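Local coordinates for protein phycocyanobilin lyase subunit alpha (Nostoc sp. PCC 7120, PDB 5N3U) that associates with CpcF to form a lyase that is probably required for attaching the phycocyanobilin chromophore to the CpcA gene product, at residues G70-R75 and C99-V104; L218-L224 and G246-Q251; N237-L241 and M272-L276. One frame throughout, in Å; residues are numbered along the deposited sequence.

In the fold
The 266 modelled residues form an all-helical chain with HEAT repeats. Interaction 1 comes first: it closes the loop that runs through helices 72-83 and 90-96, bringing the approach to helix 72-83 against the N-terminal end of helix 102-115. Much later, 218-224 at the end of helix 208-221 meets 246-251 at the end of helix 237-250, closing interaction 2. Before that loop is complete, 237-241 has opened interaction 3, which closes at the C terminus, so the two cross. They share helix 237-250 and meet where Leu248 packs on Met272, tying helices 208-221, 237-250 and 263-273 together. Interaction 1 lies across the chain's centre, about 33 Å and 36 Å from them, centre to centre.

Interaction 1. Residues G70-R75 and C99-V104; sequences GYPLRR and CPDFYV
Asp101 reaches across to Gly70, Tyr71 and Arg75, and its CB, OD1 and OD2 each meet a different set of partners. CB lies at the edge of the Tyr71 ring, near its plane, 3.9 Å from Tyr71 CD1. From there CG runs anti to Asp101's own N (chi1 177°) and carries the carboxylate in among the donors. OD2 takes two bonds: Arg75 NE at 2.7 Å on the syn lone pair, OD2 itself lying near the guanidinium plane, and on its anti side, somewhat out of the carboxylate plane, Tyr71 N at 2.9 Å. OD1 looks back to its own helix and accepts Tyr103 N at 2.9 Å from above the carboxylate plane. Arg75 NH2 adds weak bonds to both oxygens, the two flat groups being turned 60° to each other. Tyr103 CB sits over one face of the guanidinium, 3.4 Å from Arg75 NE, while Val104 CG2 packs on Arg75 CG at 3.7 Å. Arg75 NH1 extends the network to Asp96 of the neighbouring beta subunit. Cys99 SG meets the Tyr71 ring obliquely, 3.8 Å from Tyr71 CD1. Replacing Asp101 with leucine would probably leave the buried Arg75 without one carboxylate mate and Tyr71 N and Tyr103 N without their acceptor. An N-cap aspartate that also salt-bridges a neighbouring helix thus joins two helix starts within the HEAT-repeat region.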
loop_
_atom_site.group_PDB
_atom_site.type_symbol
_atom_site.label_atom_id
_atom_site.label_comp_id
_atom_site.label_asym_id
_atom_site.label_seq_id
_atom_site.Cartn_x
_atom_site.Cartn_y
_atom_site.Cartn_z
ATOM N N GLY A 70 -15.172 1.055 26.856
ATOM C CA GLY A 70 -13.854 0.759 26.246
ATOM C C GLY A 70 -12.700 1.666 26.595
ATOM O O GLY A 70 -12.889 2.834 27.015
ATOM N N TYR A 71 -11.480 1.147 26.407
ATOM C CA TYR A 71 -10.286 1.851 26.718
ATOM C C TYR A 71 -9.393 1.872 25.476
ATOM O O TYR A 71 -8.507 1.022 25.345
ATOM C CB TYR A 71 -9.553 1.100 27.821
ATOM C CG TYR A 71 -10.200 1.098 29.199
ATOM C CD1 TYR A 71 -11.077 0.103 29.570
ATOM C CD2 TYR A 71 -9.800 2.036 30.186
ATOM C CE1 TYR A 71 -11.603 0.059 30.848
ATOM C CE2 TYR A 71 -10.337 2.039 31.442
ATOM C CZ TYR A 71 -11.226 1.056 31.767
ATOM O OH TYR A 71 -11.796 1.040 32.983
ATOM N N PRO A 72 -9.596 2.832 24.546
ATOM C CA PRO A 72 -8.810 2.837 23.289
ATOM C C PRO A 72 -7.290 2.809 23.442
ATOM O O PRO A 72 -6.611 2.137 22.717
ATOM C CB PRO A 72 -9.232 4.143 22.607
ATOM C CG PRO A 72 -10.618 4.367 23.102
ATOM C CD PRO A 72 -10.642 3.874 24.539
ATOM N N LEU A 73 -6.733 3.576 24.328
ATOM C CA LEU A 73 -5.291 3.570 24.411
ATOM C C LEU A 73 -4.814 2.240 25.015
ATOM O O LEU A 73 -3.739 1.785 24.660
ATOM C CB LEU A 73 -4.740 4.793 25.243
ATOM C CG LEU A 73 -3.232 4.853 25.380
ATOM C CD1 LEU A 73 -2.628 5.045 24.004
ATOM C CD2 LEU A 73 -2.718 6.029 26.317
ATOM N N ARG A 74 -5.564 1.652 25.928
ATOM C CA ARG A 74 -5.121 0.371 26.479
ATOM C C ARG A 74 -5.091 -0.689 25.355
ATOM O O ARG A 74 -4.179 -1.466 25.272
ATOM C CB ARG A 74 -6.026 -0.124 27.560
ATOM C CG ARG A 74 -5.908 0.666 28.838
ATOM C CD ARG A 74 -6.693 -0.023 29.929
ATOM N NE ARG A 74 -6.865 0.889 31.051
ATOM C CZ ARG A 74 -7.278 0.538 32.251
ATOM N NH1 ARG A 74 -7.535 -0.737 32.529
ATOM N NH2 ARG A 74 -7.428 1.482 33.180
ATOM N N ARG A 75 -6.079 -0.654 24.484
ATOM C CA ARG A 75 -6.087 -1.578 23.365
ATOM C C ARG A 75 -4.869 -1.445 22.478
ATOM O O ARG A 75 -4.208 -2.389 22.165
ATOM C CB ARG A 75 -7.363 -1.346 22.521
ATOM C CG ARG A 75 -8.651 -1.545 23.247
ATOM C CD ARG A 75 -9.810 -0.992 22.381
ATOM N NE ARG A 75 -11.104 -1.152 23.077
ATOM C CZ ARG A 75 -12.268 -0.754 22.567
ATOM N NH1 ARG A 75 -12.287 -0.188 21.383
ATOM N NH2 ARG A 75 -13.421 -0.929 23.226
ATOM N N CYS A 99 -9.559 -7.181 32.174
ATOM C CA CYS A 99 -10.133 -5.886 31.874
ATOM C C CYS A 99 -11.585 -6.075 31.432
ATOM O O CYS A 99 -11.885 -6.986 30.634
ATOM C CB CYS A 99 -9.384 -5.201 30.716
ATOM S SG CYS A 99 -9.978 -3.460 30.439
ATOM N N PRO A 100 -12.497 -5.173 31.873
ATOM C CA PRO A 100 -13.828 -5.311 31.402
ATOM C C PRO A 100 -14.041 -5.090 29.935
ATOM O O PRO A 100 -15.016 -5.626 29.414
ATOM C CB PRO A 100 -14.640 -4.222 32.178
ATOM C CG PRO A 100 -13.812 -3.833 33.281
ATOM C CD PRO A 100 -12.381 -4.104 32.911
ATOM N N ASP A 101 -13.138 -4.384 29.252
ATOM C CA ASP A 101 -13.286 -4.132 27.836
ATOM C C ASP A 101 -12.807 -5.385 27.047
ATOM O O ASP A 101 -11.620 -5.752 27.084
ATOM C CB ASP A 101 -12.399 -2.950 27.496
ATOM C CG ASP A 101 -12.380 -2.603 26.023
ATOM O OD1 ASP A 101 -13.026 -3.273 25.182
ATOM O OD2 ASP A 101 -11.666 -1.608 25.677
ATOM N N PHE A 102 -13.738 -5.985 26.316
ATOM C CA PHE A 102 -13.443 -7.152 25.511
ATOM C C PHE A 102 -12.207 -6.988 24.637
ATOM O O PHE A 102 -11.367 -7.920 24.527
ATOM C CB PHE A 102 -14.692 -7.566 24.662
ATOM C CG PHE A 102 -14.387 -8.613 23.639
ATOM C CD1 PHE A 102 -13.888 -8.259 22.398
ATOM C CD2 PHE A 102 -14.586 -9.987 23.910
ATOM C CE1 PHE A 102 -13.556 -9.191 21.458
ATOM C CE2 PHE A 102 -14.326 -10.958 22.908
ATOM C CZ PHE A 102 -13.709 -10.589 21.725
ATOM N N TYR A 103 -12.098 -5.820 24.019
ATOM C CA TYR A 103 -11.079 -5.573 23.018
ATOM C C TYR A 103 -9.680 -5.414 23.677
ATOM O O TYR A 103 -8.694 -5.740 23.070
ATOM C CB TYR A 103 -11.427 -4.394 22.131
ATOM C CG TYR A 103 -12.585 -4.717 21.258
ATOM C CD1 TYR A 103 -12.406 -5.583 20.166
ATOM C CD2 TYR A 103 -13.862 -4.253 21.550
ATOM C CE1 TYR A 103 -13.520 -6.000 19.377
ATOM C CE2 TYR A 103 -14.954 -4.606 20.755
ATOM C CZ TYR A 103 -14.759 -5.489 19.691
ATOM O OH TYR A 103 -15.813 -5.888 18.921
ATOM N N VAL A 104 -9.632 -5.022 24.923
ATOM C CA VAL A 104 -8.366 -5.090 25.705
ATOM C C VAL A 104 -7.973 -6.548 25.972
ATOM O O VAL A 104 -6.845 -6.890 25.819
ATOM C CB VAL A 104 -8.475 -4.320 27.007
ATOM C CG1 VAL A 104 -7.263 -4.570 27.858
ATOM C CG2 VAL A 104 -8.568 -2.849 26.716
#

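Interaction 2. Residues L218-L224 and G246-Q251; sequences LGAIGYL and GLLEHQ
Gly219 and Gly246 bring their helices almost into backbone contact, with CA atoms 4.1 Å apart. A CA-H...O contact joins them: Gly246 CA lies 3.2 Å from Gly219 O, and a side chain on Gly246 would run into that carbonyl. Gly222, which leaves helix 208-221 with positive phi, is also tightly placed, since a CB there would collide with His250 CB. The second kind of contact sets aliphatic carbon against peptide oxygen. Leu247 forks over the turn that follows the helix: CD1 rests 3.5 Å from Leu218 O, and CD2 lies 3.5 Å from Tyr223 O and 3.6 Å from Leu224 O. Leu218 O is also the acceptor for Gly222 N, a bond of 2.8 Å that closes the last turn of the helix. Side chain meets side chain at Leu224 and Gln251, which cross at about a right angle; the bend of Gln251 at chi2 (-49°) brings its amide back over the leucine, with OE1 3.5 Å from Leu224 CD2. Next to them His250, directed toward the turn, comes obliquely to Gly222 O with its ring. Behind the turn, Tyr223 OH bonds to Glu197, and Leu247 also packs on Ala227 and Ile230 of helix 227-232. With no clear hydrogen bond across it, the contact probably rests largely on close fit, much of it carbon against carbonyl oxygen, which the absent side chains of Gly222 and Gly246 allow.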
loop_
_atom_site.group_PDB
_atom_site.type_symbol
_atom_site.label_atom_id
_atom_site.label_comp_id
_atom_site.label_asym_id
_atom_site.label_seq_id
_atom_site.Cartn_x
_atom_site.Cartn_y
_atom_site.Cartn_z
ATOM N N LEU A 218 -0.489 -23.093 10.264
ATOM C CA LEU A 218 0.368 -24.157 9.744
ATOM C C LEU A 218 1.807 -23.786 9.801
ATOM O O LEU A 218 2.659 -24.604 10.204
ATOM C CB LEU A 218 -0.011 -24.536 8.341
ATOM C CG LEU A 218 -1.300 -25.308 8.287
ATOM C CD1 LEU A 218 -1.928 -25.250 6.918
ATOM C CD2 LEU A 218 -1.030 -26.729 8.725
ATOM N N GLY A 219 2.099 -22.516 9.509
ATOM C CA GLY A 219 3.435 -21.983 9.802
ATOM C C GLY A 219 3.890 -22.027 11.228
ATOM O O GLY A 219 4.970 -22.522 11.523
ATOM N N ALA A 220 3.018 -21.609 12.133
ATOM C CA ALA A 220 3.306 -21.628 13.577
ATOM C C ALA A 220 3.564 -23.004 14.132
ATOM O O ALA A 220 4.373 -23.193 15.012
ATOM C CB ALA A 220 2.129 -21.018 14.329
ATOM N N ILE A 221 2.912 -24.001 13.605
ATOM C CA ILE A 221 3.107 -25.318 14.135
ATOM C C ILE A 221 4.144 -26.098 13.358
ATOM O O ILE A 221 4.607 -27.105 13.835
ATOM C CB ILE A 221 1.763 -26.059 14.219
ATOM C CG1 ILE A 221 1.248 -26.370 12.838
ATOM C CG2 ILE A 221 0.791 -25.202 15.025
ATOM C CD1 ILE A 221 -0.076 -27.074 12.767
ATOM N N GLY A 222 4.458 -25.657 12.138
ATOM C CA GLY A 222 5.516 -26.263 11.332
ATOM C C GLY A 222 5.127 -27.619 10.768
ATOM O O GLY A 222 5.997 -28.461 10.643
ATOM N N TYR A 223 3.861 -27.818 10.396
ATOM C CA TYR A 223 3.345 -29.124 9.951
ATOM C C TYR A 223 3.754 -29.454 8.530
ATOM O O TYR A 223 3.094 -29.053 7.559
ATOM C CB TYR A 223 1.811 -29.153 10.057
ATOM C CG TYR A 223 1.104 -30.474 9.716
ATOM C CD1 TYR A 223 1.447 -31.684 10.348
ATOM C CD2 TYR A 223 0.041 -30.490 8.814
ATOM C CE1 TYR A 223 0.781 -32.882 10.035
ATOM C CE2 TYR A 223 -0.661 -31.651 8.541
ATOM C CZ TYR A 223 -0.262 -32.844 9.134
ATOM O OH TYR A 223 -0.955 -33.962 8.796
ATOM N N LEU A 224 4.810 -30.253 8.422
ATOM C CA LEU A 224 5.470 -30.546 7.118
ATOM C C LEU A 224 4.589 -31.092 6.019
ATOM O O LEU A 224 4.656 -30.641 4.888
ATOM C CB LEU A 224 6.656 -31.480 7.313
ATOM C CG LEU A 224 7.534 -31.775 6.087
ATOM C CD1 LEU A 224 8.281 -30.504 5.658
ATOM C CD2 LEU A 224 8.552 -32.854 6.441
ATOM N N GLY A 246 7.660 -21.311 8.291
ATOM C CA GLY A 246 7.525 -22.004 9.593
ATOM C C GLY A 246 7.799 -23.490 9.409
ATOM O O GLY A 246 8.446 -24.142 10.200
ATOM N N LEU A 247 7.368 -24.032 8.322
ATOM C CA LEU A 247 7.709 -25.421 8.034
ATOM C C LEU A 247 9.231 -25.625 7.919
ATOM O O LEU A 247 9.810 -26.560 8.488
ATOM C CB LEU A 247 7.006 -25.869 6.778
ATOM C CG LEU A 247 5.703 -26.574 6.942
ATOM C CD1 LEU A 247 4.618 -25.680 7.498
ATOM C CD2 LEU A 247 5.212 -27.110 5.614
ATOM N N LEU A 248 9.886 -24.689 7.267
ATOM C CA LEU A 248 11.291 -24.741 7.047
ATOM C C LEU A 248 12.026 -24.655 8.330
ATOM O O LEU A 248 12.940 -25.427 8.608
ATOM C CB LEU A 248 11.713 -23.568 6.089
ATOM C CG LEU A 248 13.206 -23.453 5.799
ATOM C CD1 LEU A 248 13.724 -24.815 5.340
ATOM C CD2 LEU A 248 13.446 -22.396 4.719
ATOM N N GLU A 249 11.628 -23.753 9.164
ATOM C CA GLU A 249 12.263 -23.633 10.444
ATOM C C GLU A 249 12.159 -24.882 11.336
ATOM O O GLU A 249 13.088 -25.180 12.078
ATOM C CB GLU A 249 11.701 -22.462 11.187
ATOM C CG GLU A 249 12.099 -21.134 10.600
ATOM C CD GLU A 249 11.236 -20.039 11.179
ATOM O OE1 GLU A 249 10.001 -20.261 11.353
ATOM O OE2 GLU A 249 11.779 -18.955 11.469
ATOM N N HIS A 250 11.069 -25.614 11.236
ATOM C CA HIS A 250 10.928 -26.897 11.971
ATOM C C HIS A 250 11.876 -27.988 11.426
ATOM O O HIS A 250 12.420 -28.752 12.177
ATOM C CB HIS A 250 9.460 -27.362 11.856
ATOM C CG HIS A 250 9.128 -28.615 12.623
ATOM N ND1 HIS A 250 8.547 -29.723 12.029
ATOM C CD2 HIS A 250 9.229 -28.910 13.943
ATOM C CE1 HIS A 250 8.319 -30.650 12.947
ATOM N NE2 HIS A 250 8.732 -30.186 14.113
ATOM N N GLN A 251 12.071 -28.026 10.111
ATOM C CA GLN A 251 13.002 -28.932 9.474
ATOM C C GLN A 251 14.460 -28.551 9.600
ATOM O O GLN A 251 15.299 -29.259 9.040
ATOM C CB GLN A 251 12.712 -29.047 7.978
ATOM C CG GLN A 251 11.353 -29.587 7.611
ATOM C CD GLN A 251 11.042 -30.862 8.364
ATOM O OE1 GLN A 251 10.021 -30.973 9.066
ATOM N NE2 GLN A 251 11.964 -31.804 8.292
#

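Interaction 3. Residues N237-L241 and M272-L276; sequences NSFKL and MDSLL
Lys240, whose CB packs on Leu275 CD1, has an ammonium group gripped by two carbonyls, Ala231 O and Ala233 O. To get there its chain runs extended beyond CG (chi2 -174°), passing Leu275 at about a right angle and leaving Lys240 CD 4.1 Å from both Leu275 CD1 and CD2. Leu275 is thus held along the aliphatic part of the lysine, while NZ gives its hydrogen bonds beyond it, to the two carbonyls. About one helical turn before Lys240, Asn237 brings OD1 to within 3.8 Å of Leu275 CD2. Its ND2 is 3.2 Å from Leu275 O, but the angle is too poor for a hydrogen bond. Leu241 supplies the second apolar patch: CD2 lies 3.9 Å from Met272 CB and close to Met272 O, and CD1 is 4.2 Å from Leu276 CD2. Met272 bends at chi3 (75°), which turns its methyl CE back to 3.9 Å from Leu241 O. A type I beta turn from Asp273 to Leu276 brings the last residues back; overlapping its start, Leu275 N bonds to Met272 O at 2.9 Å. The beta subunit takes hold of the same end, its Arg193 salt-bridged to Asp273 and its Arg84 bonded to Leu276 O. Start of one helix against end of the next is an antiparallel pairing, consistent with the helical-repeat architecture continuing to the C-terminal edge.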
loop_
_atom_site.group_PDB
_atom_site.type_symbol
_atom_site.label_atom_id
_atom_site.label_comp_id
_atom_site.label_asym_id
_atom_site.label_seq_id
_atom_site.Cartn_x
_atom_site.Cartn_y
_atom_site.Cartn_z
ATOM N N ASN A 237 0.580 -14.922 -1.875
ATOM C CA ASN A 237 1.899 -15.506 -1.624
ATOM C C ASN A 237 2.514 -15.153 -0.360
ATOM O O ASN A 237 3.205 -15.950 0.235
ATOM C CB ASN A 237 2.834 -15.136 -2.781
ATOM C CG ASN A 237 2.435 -15.818 -4.057
ATOM O OD1 ASN A 237 1.715 -16.794 -4.045
ATOM N ND2 ASN A 237 2.918 -15.315 -5.154
ATOM N N SER A 238 2.316 -13.909 0.090
ATOM C CA SER A 238 2.804 -13.546 1.362
ATOM C C SER A 238 2.450 -14.482 2.486
ATOM O O SER A 238 3.270 -14.758 3.348
ATOM C CB SER A 238 2.339 -12.128 1.722
ATOM O OG SER A 238 3.156 -11.223 1.019
ATOM N N PHE A 239 1.204 -14.877 2.559
ATOM C CA PHE A 239 0.798 -15.836 3.601
ATOM C C PHE A 239 1.394 -17.233 3.321
ATOM O O PHE A 239 1.779 -17.945 4.240
ATOM C CB PHE A 239 -0.692 -15.963 3.613
ATOM C CG PHE A 239 -1.355 -14.751 4.123
ATOM C CD1 PHE A 239 -1.372 -14.504 5.498
ATOM C CD2 PHE A 239 -1.919 -13.823 3.228
ATOM C CE1 PHE A 239 -1.992 -13.301 5.999
ATOM C CE2 PHE A 239 -2.528 -12.641 3.704
ATOM C CZ PHE A 239 -2.530 -12.375 5.082
ATOM N N LYS A 240 1.424 -17.615 2.062
ATOM C CA LYS A 240 2.076 -18.895 1.731
ATOM C C LYS A 240 3.502 -18.944 2.174
ATOM O O LYS A 240 3.963 -19.942 2.753
ATOM C CB LYS A 240 1.961 -19.208 0.265
ATOM C CG LYS A 240 0.539 -19.358 -0.197
ATOM C CD LYS A 240 0.582 -19.808 -1.631
ATOM C CE LYS A 240 -0.708 -19.691 -2.285
ATOM N NZ LYS A 240 -0.768 -20.542 -3.509
ATOM N N LEU A 241 4.246 -17.855 1.954
ATOM C CA LEU A 241 5.637 -17.851 2.325
ATOM C C LEU A 241 5.852 -17.874 3.780
ATOM O O LEU A 241 6.860 -18.479 4.282
ATOM C CB LEU A 241 6.352 -16.601 1.700
ATOM C CG LEU A 241 6.529 -16.651 0.194
ATOM C CD1 LEU A 241 6.835 -15.238 -0.284
ATOM C CD2 LEU A 241 7.716 -17.606 -0.069
ATOM N N MET A 272 9.024 -22.490 -1.906
ATOM C CA MET A 272 9.077 -21.053 -1.561
ATOM C C MET A 272 9.566 -20.280 -2.781
ATOM O O MET A 272 8.905 -19.330 -3.241
ATOM C CB MET A 272 9.985 -20.811 -0.363
ATOM C CG MET A 272 9.436 -21.372 0.959
ATOM S SD MET A 272 10.493 -21.232 2.343
ATOM C CE MET A 272 10.314 -19.481 2.666
ATOM N N ASP A 273 10.636 -20.816 -3.403
ATOM C CA ASP A 273 11.185 -20.262 -4.673
ATOM C C ASP A 273 10.118 -20.051 -5.712
ATOM O O ASP A 273 10.167 -19.039 -6.437
ATOM C CB ASP A 273 12.358 -21.069 -5.264
ATOM C CG ASP A 273 13.628 -21.015 -4.408
ATOM O OD1 ASP A 273 13.693 -20.525 -3.241
ATOM O OD2 ASP A 273 14.690 -21.448 -4.926
ATOM N N SER A 274 9.144 -20.952 -5.830
ATOM C CA SER A 274 8.157 -20.816 -6.872
ATOM C C SER A 274 7.072 -19.765 -6.582
ATOM O O SER A 274 6.287 -19.503 -7.412
ATOM C CB SER A 274 7.467 -22.175 -7.114
ATOM O OG SER A 274 6.687 -22.601 -5.995
ATOM N N LEU A 275 7.001 -19.218 -5.388
ATOM C CA LEU A 275 5.961 -18.240 -5.010
ATOM C C LEU A 275 6.519 -16.798 -5.017
ATOM O O LEU A 275 5.967 -15.886 -4.370
ATOM C CB LEU A 275 5.528 -18.599 -3.616
ATOM C CG LEU A 275 4.915 -19.981 -3.505
ATOM C CD1 LEU A 275 4.597 -20.342 -2.078
ATOM C CD2 LEU A 275 3.654 -20.015 -4.348
ATOM N N LEU A 276 7.635 -16.615 -5.699
ATOM C CA LEU A 276 8.258 -15.272 -5.886
ATOM C C LEU A 276 8.024 -14.814 -7.390
ATOM O O LEU A 276 7.164 -13.900 -7.604
ATOM C CB LEU A 276 9.744 -15.288 -5.527
ATOM C CG LEU A 276 10.289 -16.105 -4.353
ATOM C CD1 LEU A 276 11.808 -16.269 -4.443
ATOM C CD2 LEU A 276 9.998 -15.408 -3.073
#